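Local coordinates for CBS domain-containing protein CBSX1, chloroplastic (Arabidopsis thaliana, PDB 4GQW), which probably senses adenosine-containing ligands through its pair of CBS domains and, in the chloroplast, is probably involved in thioredoxin regulation, at residues F10-K14 / E15-V19; L30-L33 / V34-R37; K85-G88 / D89-P93; A107-I110 / L111-K115. All blocks are in the same frame, centred on the assembly; numbering follows the deposited sequence.

Interaction 1: F10-K14 / E15-V19; sequences FMTKK and EDLHV
The amide of Leu17 reaches back to Lys14 O, with Leu17 N 3.1 Å from Lys14 O and a fairly straight N-H (153°). It comes at the oxygen from above the carbonyl plane, an approach that goes with the tight turn from Lys14 to Leu17. One residue back, Lys13 O is held only weakly by the backbone: Asp16 N lies 3.2 Å from Lys13 O, but the N-H points well off the acceptor. Leu17 CG also sits close to that oxygen, 3.2 Å from Lys13 O. The Leu17 side chain thus folds back over the peptides that lead into the turn, instead of leading away from them, its CG set opposite the carbonyl carbon (chi1 -73°). Its CD2 methyl then meets the Thr12 methyl, with Thr12 CG2 3.9 Å from Leu17 CD2, the two side chains slanting across one another. That methyl is turned to Leu17 while Thr12 OG1 makes weak hydrogen bonds to Ile131 O and Asn136 OD1. On the outer side of the turn, Lys14 runs out extended and makes a cation-pi contact with Trp48. Glu15 OE1 and Asp16 OD1, both acceptors, come within 3.1 Å of each other at the exposed corner; such closeness would probably make one of these carboxylates easier to protonate. Lys14 to Leu17 form a type I beta turn, placed just after the short strand 12-13, which pairs with strand 128-133 of the second CBS repeat, the kind of strand exchange by which a CBS pair is knitted together.

Interaction 2: L30-L33 / V34-R37; sequences LELL and VENR
Three successive i to i+4 backbone bonds run through the end of the helix: Val34 N to Leu30 O, Glu35 N to Glu31 O and Asn36 N to Leu32 O, each 2.9 Å long. The side chains of the later residues lean back over the carbonyls that these amides grip. Val34 places its CG2 methyl 3.4 Å from Leu30 O, because that branch stands opposite its own carbonyl carbon while CG1 lies opposite the backbone N (chi1 166°). Glu35 behaves likewise with its methylene, Glu35 CG coming 3.2 Å from Glu31 O before the chain runs on extended. Its carboxylate ends near that of Glu31 without touching, Glu31 OE1 and Glu35 OE2 being 5.1 Å apart; the like charges would probably disfavour each other mildly. One residue further on, Asn36 CB rests 3.4 Å from Leu32 O. Leu33 turns to the protein interior, packing on Phe41 and Leu59, whereas Leu30 and Val34 also meet Val138 and Arg139 of the second subunit. At the end of the helix Arg37 adopts positive phi (51°), and Arg37 N makes a weak 3.4 Å bond to Val34 O. With Ile38 N returning to Leu33 O, this is a Schellman motif, closing the CBS-domain helix 26-35 just before strand 40-44.

Interaction 3: K85-G88 / D89-P93; sequences KLVG and DLMTP
Backbone hydrogen bonds wind the segment 85-88 onto 89-93, and Val87 O is their focus, taking two amides. Met91 N approaches it almost head-on, 2.7 Å from Val87 O with a C=O...N angle of 172°. Leu90 N, 2.9 Å from Val87 O, arrives instead from above the carbonyl plane, 61° out of it, so the two donors use quite different approaches to one oxygen. A further bond, Asp89 N to Leu86 O at 3.1 Å, starts the turn. Side-chain contacts centre on Met91. Its CG is wedged between its own N and carbonyl carbon (chi1 68°), a crowded position that turns the chain back over the preceding turn. The apolar pair is Val87 CG1 with Met91 CB, 4.0 Å apart, the two side chains crossing at about a right angle. Met91 SD passes 4.1 Å from Gly88 CA. Two carbons lie by carbonyl oxygens: Met91 CG is 3.4 Å from Val87 O, and Leu90 also leans back, its CG 3.7 Å from Leu86 O. Of charge there is little: Lys85 NZ and Asp89 OD1 stay 6.4 Å apart, too far for a salt bridge. With an alanine in place of Met91, the sulfur and methyl would be missing over Gly88, and a gap would probably open against Val43, Val51 and Val54. Those valines belong to strands 40-44 and 50-55, on which Val87 also packs, so the short helix 87-90 lies against the first repeat's sheet just before strand 92-93 pairs with strand 50-55 at its edge.

Interaction 4: A107-I110 / L111-K115; sequences AAKI and LLETK
The last turns of helix 104-113, the helical limb of a beta-alpha-beta unit, join residues 107-110 to 111-115. Leu111 N bonds to Ala107 O at 2.9 Å, and Glu113 N to Lys109 O likewise. Leu111 also lays its side chain along that first carbonyl, with Leu111 CG 3.2 Å from Ala107 O, its CG opposite its own carbonyl carbon (chi1 -62°). From there it packs on Leu119 and Val137; a serine in its place would probably open a gap against both and set a hydroxyl beside them. Elsewhere on the helix, Ala108 CB touches Leu112 CD1 at 4.1 Å, where Asn73 of the second subunit lies against Leu112. Lys109 and Glu113 run side by side, Glu113 OE2 being 3.7 Å from Lys109 CB, although the ammonium itself is well away from the carboxylate. At the helix end, Thr114 turns its side chain back to Ile110 O; the modelled spacing there is improbably short, hence doubtful in detail, but Thr114 N bonds weakly to the same oxygen at 3.2 Å. Here the helix stops and the chain turns toward strand 118-122, completing the right-handed beta-alpha-beta crossover of a CBS domain.

Overall arrangement
Along the chain the four contacts come in series, interactions 1 and 2 in the first CBS repeat, 3 and 4 in the second. Only interactions 1 and 2 touch, where His18 packs against Asn36; their centres are about 16 Å apart. Interactions 1 and 3 each place a short strand at the edge of the other repeat's sheet, 12-13 beside 128-133 and 92-93 beside 50-55, so the repeats are interlocked. Interactions 2 and 4 both lie at the end of a helix, 26-35 and 104-113, with centres about 26 Å apart on opposite sides of the chain's centre, and both meet the second subunit. The second subunit thus packs on helices from both repeats.

Interaction 1: F10-K14 / E15-V19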
# COMPACT_ATOMS: atom_id res chain seq x y z
N PHE A 10 12.47 10.74 10.09
CA PHE A 10 11.67 10.60 8.88
C PHE A 10 10.55 9.57 8.98
O PHE A 10 9.84 9.33 8.01
CB PHE A 10 12.57 10.30 7.69
CG PHE A 10 13.55 11.40 7.39
CD1 PHE A 10 13.17 12.50 6.64
CD2 PHE A 10 14.85 11.33 7.87
CE1 PHE A 10 14.06 13.51 6.37
CE2 PHE A 10 15.75 12.34 7.59
CZ PHE A 10 15.35 13.43 6.84
N MET A 11 10.39 8.96 10.15
CA MET A 11 9.38 7.93 10.34
C MET A 11 7.99 8.54 10.48
O MET A 11 7.84 9.76 10.49
CB MET A 11 9.68 7.12 11.60
CG MET A 11 9.38 7.86 12.88
SD MET A 11 9.79 6.92 14.35
CE MET A 11 9.23 8.06 15.60
N THR A 12 6.98 7.69 10.57
CA THR A 12 5.63 8.15 10.87
C THR A 12 5.44 8.16 12.38
O THR A 12 5.57 7.14 13.04
CB THR A 12 4.56 7.26 10.21
OG1 THR A 12 4.82 7.16 8.80
CG2 THR A 12 3.18 7.85 10.42
N LYS A 13 5.12 9.34 12.92
CA LYS A 13 5.06 9.54 14.36
C LYS A 13 3.92 8.76 15.02
O LYS A 13 2.98 8.34 14.36
CB LYS A 13 4.93 11.03 14.68
CG LYS A 13 5.70 11.95 13.74
CD LYS A 13 7.20 11.67 13.76
CE LYS A 13 7.93 12.53 12.74
NZ LYS A 13 9.39 12.25 12.73
N LYS A 14 4.02 8.60 16.34
CA LYS A 14 3.08 7.77 17.11
C LYS A 14 1.63 8.21 17.03
O LYS A 14 0.74 7.39 16.83
CB LYS A 14 3.51 7.71 18.58
CG LYS A 14 2.52 6.96 19.46
CD LYS A 14 2.96 6.96 20.91
CE LYS A 14 1.92 6.29 21.80
NZ LYS A 14 2.34 6.24 23.23
N GLU A 15 1.39 9.51 17.21
CA GLU A 15 0.03 10.03 17.22
C GLU A 15 -0.64 9.80 15.87
O GLU A 15 -1.83 9.54 15.79
CB GLU A 15 0.04 11.53 17.54
CG GLU A 15 1.08 11.94 18.56
CD GLU A 15 1.93 13.10 18.08
OE1 GLU A 15 1.86 13.43 16.88
OE2 GLU A 15 2.66 13.69 18.91
N ASP A 16 0.17 9.89 14.82
CA ASP A 16 -0.32 9.78 13.45
C ASP A 16 -0.37 8.32 12.99
O ASP A 16 -0.55 8.05 11.80
CB ASP A 16 0.56 10.60 12.52
CG ASP A 16 0.82 11.99 13.06
OD1 ASP A 16 0.67 12.20 14.28
OD2 ASP A 16 1.19 12.88 12.26
N LEU A 17 -0.19 7.40 13.92
CA LEU A 17 -0.27 5.98 13.62
C LEU A 17 -1.69 5.47 13.81
O LEU A 17 -2.46 6.00 14.60
CB LEU A 17 0.69 5.18 14.51
CG LEU A 17 2.18 5.27 14.22
CD1 LEU A 17 2.95 4.37 15.17
CD2 LEU A 17 2.47 4.89 12.78
N HIS A 18 -2.02 4.42 13.07
CA HIS A 18 -3.30 3.74 13.22
C HIS A 18 -3.04 2.30 13.61
O HIS A 18 -2.79 1.45 12.75
CB HIS A 18 -4.10 3.81 11.93
CG HIS A 18 -4.38 5.21 11.47
ND1 HIS A 18 -3.69 5.80 10.43
CD2 HIS A 18 -5.27 6.13 11.91
CE1 HIS A 18 -4.15 7.03 10.25
NE2 HIS A 18 -5.11 7.25 11.14
N VAL A 19 -3.10 2.02 14.90
CA VAL A 19 -2.76 0.69 15.41
C VAL A 19 -3.98 -0.15 15.72
O VAL A 19 -5.12 0.27 15.50
CB VAL A 19 -1.89 0.78 16.67
CG1 VAL A 19 -0.58 1.48 16.36
CG2 VAL A 19 -2.65 1.50 17.78

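Interaction 2: L30-L33 / V34-R37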
# COMPACT_ATOMS: atom_id res chain seq x y z
N LEU A 30 -10.91 -4.20 9.67
CA LEU A 30 -11.21 -3.93 8.27
C LEU A 30 -11.78 -2.53 8.10
O LEU A 30 -11.41 -1.81 7.16
CB LEU A 30 -12.20 -4.96 7.72
CG LEU A 30 -11.68 -6.39 7.54
CD1 LEU A 30 -12.79 -7.30 7.04
CD2 LEU A 30 -10.50 -6.42 6.60
N GLU A 31 -12.66 -2.14 9.01
CA GLU A 31 -13.26 -0.81 8.97
C GLU A 31 -12.19 0.27 9.12
O GLU A 31 -12.23 1.29 8.43
CB GLU A 31 -14.33 -0.66 10.04
CG GLU A 31 -15.48 -1.66 9.92
CD GLU A 31 -16.67 -1.29 10.78
OE1 GLU A 31 -17.25 -0.21 10.56
OE2 GLU A 31 -17.02 -2.08 11.69
N LEU A 32 -11.23 0.04 10.01
CA LEU A 32 -10.12 0.97 10.20
C LEU A 32 -9.27 1.05 8.94
O LEU A 32 -8.83 2.13 8.55
CB LEU A 32 -9.27 0.57 11.41
CG LEU A 32 -9.52 1.30 12.73
CD1 LEU A 32 -9.09 2.75 12.63
CD2 LEU A 32 -10.98 1.22 13.15
N LEU A 33 -9.05 -0.10 8.31
CA LEU A 33 -8.33 -0.16 7.04
C LEU A 33 -9.01 0.72 6.00
O LEU A 33 -8.36 1.50 5.32
CB LEU A 33 -8.28 -1.60 6.51
CG LEU A 33 -7.34 -2.59 7.19
CD1 LEU A 33 -7.54 -3.98 6.60
CD2 LEU A 33 -5.91 -2.14 7.02
N VAL A 34 -10.32 0.57 5.88
CA VAL A 34 -11.09 1.33 4.90
C VAL A 34 -11.05 2.82 5.19
O VAL A 34 -10.75 3.63 4.31
CB VAL A 34 -12.56 0.86 4.87
CG1 VAL A 34 -13.42 1.87 4.12
CG2 VAL A 34 -12.67 -0.52 4.23
N GLU A 35 -11.34 3.18 6.43
CA GLU A 35 -11.38 4.58 6.85
C GLU A 35 -10.06 5.28 6.64
O GLU A 35 -10.02 6.42 6.18
CB GLU A 35 -11.78 4.67 8.32
CG GLU A 35 -13.23 4.34 8.58
CD GLU A 35 -13.57 4.39 10.05
OE1 GLU A 35 -12.65 4.65 10.86
OE2 GLU A 35 -14.75 4.18 10.40
N ASN A 36 -8.96 4.60 6.97
CA ASN A 36 -7.65 5.23 6.94
C ASN A 36 -6.83 4.93 5.69
O ASN A 36 -5.63 5.22 5.65
CB ASN A 36 -6.86 4.87 8.19
CG ASN A 36 -7.50 5.39 9.46
OD1 ASN A 36 -7.87 4.61 10.34
ND2 ASN A 36 -7.65 6.70 9.55
N ARG A 37 -7.47 4.35 4.67
CA ARG A 37 -6.81 4.04 3.40
C ARG A 37 -5.50 3.27 3.56
O ARG A 37 -4.49 3.62 2.95
CB ARG A 37 -6.53 5.32 2.61
CG ARG A 37 -7.75 6.00 2.02
CD ARG A 37 -8.36 5.17 0.90
NE ARG A 37 -9.24 5.97 0.06
CZ ARG A 37 -9.90 5.49 -1.00
NH1 ARG A 37 -9.77 4.22 -1.34
NH2 ARG A 37 -10.67 6.29 -1.72

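Interaction 3: K85-G88 / D89-P93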
# COMPACT_ATOMS: atom_id res chain seq x y z
N LYS A 85 -13.29 -14.63 14.87
CA LYS A 85 -11.90 -14.65 15.32
C LYS A 85 -11.33 -13.24 15.41
O LYS A 85 -11.92 -12.29 14.91
CB LYS A 85 -11.05 -15.52 14.40
CG LYS A 85 -10.66 -16.84 15.04
CD LYS A 85 -10.03 -17.79 14.05
CE LYS A 85 -9.64 -19.09 14.73
NZ LYS A 85 -9.29 -20.15 13.76
N LEU A 86 -10.17 -13.12 16.05
CA LEU A 86 -9.61 -11.81 16.34
C LEU A 86 -8.22 -11.59 15.74
O LEU A 86 -7.60 -12.52 15.22
CB LEU A 86 -9.57 -11.57 17.85
CG LEU A 86 -10.89 -11.79 18.58
CD1 LEU A 86 -10.67 -11.75 20.08
CD2 LEU A 86 -11.93 -10.76 18.17
N VAL A 87 -7.73 -10.36 15.85
CA VAL A 87 -6.43 -9.98 15.29
C VAL A 87 -5.30 -10.83 15.86
O VAL A 87 -4.40 -11.24 15.13
CB VAL A 87 -6.14 -8.48 15.54
CG1 VAL A 87 -4.65 -8.18 15.39
CG2 VAL A 87 -6.96 -7.62 14.58
N GLY A 88 -5.38 -11.11 17.16
CA GLY A 88 -4.37 -11.90 17.83
C GLY A 88 -4.14 -13.28 17.24
O GLY A 88 -3.06 -13.85 17.38
N ASP A 89 -5.15 -13.82 16.57
CA ASP A 89 -5.05 -15.15 15.98
C ASP A 89 -4.66 -15.09 14.51
O ASP A 89 -4.36 -16.11 13.90
CB ASP A 89 -6.36 -15.91 16.15
CG ASP A 89 -6.79 -16.01 17.59
OD1 ASP A 89 -6.26 -16.89 18.31
OD2 ASP A 89 -7.65 -15.22 18.01
N LEU A 90 -4.67 -13.89 13.95
CA LEU A 90 -4.37 -13.72 12.53
C LEU A 90 -3.08 -12.94 12.29
O LEU A 90 -2.47 -13.06 11.23
CB LEU A 90 -5.53 -13.04 11.82
CG LEU A 90 -6.86 -13.80 11.81
CD1 LEU A 90 -7.94 -12.98 11.12
CD2 LEU A 90 -6.69 -15.14 11.11
N MET A 91 -2.67 -12.15 13.27
CA MET A 91 -1.52 -11.27 13.09
C MET A 91 -0.23 -12.05 12.95
O MET A 91 -0.11 -13.17 13.45
CB MET A 91 -1.41 -10.29 14.25
CG MET A 91 -1.04 -10.96 15.56
SD MET A 91 -0.91 -9.81 16.93
CE MET A 91 -0.29 -10.91 18.19
N THR A 92 0.74 -11.45 12.27
CA THR A 92 2.09 -11.99 12.25
C THR A 92 2.85 -11.41 13.43
O THR A 92 3.09 -10.20 13.50
CB THR A 92 2.82 -11.70 10.93
OG1 THR A 92 2.42 -12.67 9.96
CG2 THR A 92 4.34 -11.80 11.12
N PRO A 93 3.21 -12.27 14.39
CA PRO A 93 3.82 -11.86 15.65
C PRO A 93 5.29 -11.52 15.49
O PRO A 93 5.97 -12.08 14.62
CB PRO A 93 3.66 -13.11 16.53
CG PRO A 93 2.64 -13.98 15.82
CD PRO A 93 2.89 -13.70 14.38

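Interaction 4: A107-I110 / L111-K115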
# COMPACT_ATOMS: atom_id res chain seq x y z
N ALA A 107 18.13 1.26 7.64
CA ALA A 107 16.71 1.03 7.46
C ALA A 107 16.38 1.06 5.97
O ALA A 107 15.60 0.24 5.49
CB ALA A 107 15.90 2.09 8.19
N ALA A 108 17.01 1.99 5.26
CA ALA A 108 16.85 2.09 3.82
C ALA A 108 17.38 0.83 3.14
O ALA A 108 16.77 0.33 2.20
CB ALA A 108 17.57 3.32 3.29
N LYS A 109 18.52 0.33 3.62
CA LYS A 109 19.06 -0.92 3.10
C LYS A 109 18.03 -2.03 3.21
O LYS A 109 17.82 -2.79 2.26
CB LYS A 109 20.33 -1.32 3.84
CG LYS A 109 21.56 -0.52 3.45
CD LYS A 109 22.70 -0.79 4.40
CE LYS A 109 23.85 0.17 4.19
NZ LYS A 109 24.91 -0.01 5.22
N ILE A 110 17.37 -2.12 4.36
CA ILE A 110 16.33 -3.13 4.52
C ILE A 110 15.16 -2.90 3.58
O ILE A 110 14.68 -3.82 2.92
CB ILE A 110 15.80 -3.18 5.96
CG1 ILE A 110 16.94 -3.42 6.94
CG2 ILE A 110 14.77 -4.28 6.10
CD1 ILE A 110 17.71 -4.69 6.66
N LEU A 111 14.71 -1.65 3.50
CA LEU A 111 13.51 -1.31 2.74
C LEU A 111 13.75 -1.26 1.24
O LEU A 111 12.83 -0.98 0.47
CB LEU A 111 12.96 0.03 3.21
CG LEU A 111 12.52 0.08 4.68
CD1 LEU A 111 12.37 1.52 5.15
CD2 LEU A 111 11.24 -0.70 4.86
N LEU A 112 14.98 -1.52 0.81
CA LEU A 112 15.29 -1.50 -0.61
C LEU A 112 15.86 -2.82 -1.11
O LEU A 112 15.67 -3.19 -2.27
CB LEU A 112 16.26 -0.36 -0.93
CG LEU A 112 15.76 1.06 -0.68
CD1 LEU A 112 16.95 2.00 -0.55
CD2 LEU A 112 14.83 1.52 -1.78
N GLU A 113 16.55 -3.54 -0.23
CA GLU A 113 17.13 -4.82 -0.61
C GLU A 113 16.15 -5.96 -0.35
O GLU A 113 16.35 -7.08 -0.82
CB GLU A 113 18.43 -5.07 0.16
CG GLU A 113 19.50 -4.03 -0.12
CD GLU A 113 20.71 -4.20 0.77
OE1 GLU A 113 20.85 -5.27 1.40
OE2 GLU A 113 21.52 -3.25 0.86
N THR A 114 15.09 -5.67 0.40
CA THR A 114 14.10 -6.68 0.71
C THR A 114 12.74 -6.32 0.12
O THR A 114 12.61 -5.35 -0.62
CB THR A 114 13.94 -6.90 2.22
OG1 THR A 114 13.36 -5.73 2.82
CG2 THR A 114 15.30 -7.17 2.86
N LYS A 115 11.74 -7.12 0.45
CA LYS A 115 10.38 -6.89 -0.02
C LYS A 115 9.55 -6.18 1.04
O LYS A 115 8.35 -5.99 0.87
CB LYS A 115 9.72 -8.22 -0.40
CG LYS A 115 10.38 -8.91 -1.59
CD LYS A 115 9.91 -10.36 -1.74
CE LYS A 115 10.52 -11.01 -2.97
NZ LYS A 115 10.12 -12.44 -3.09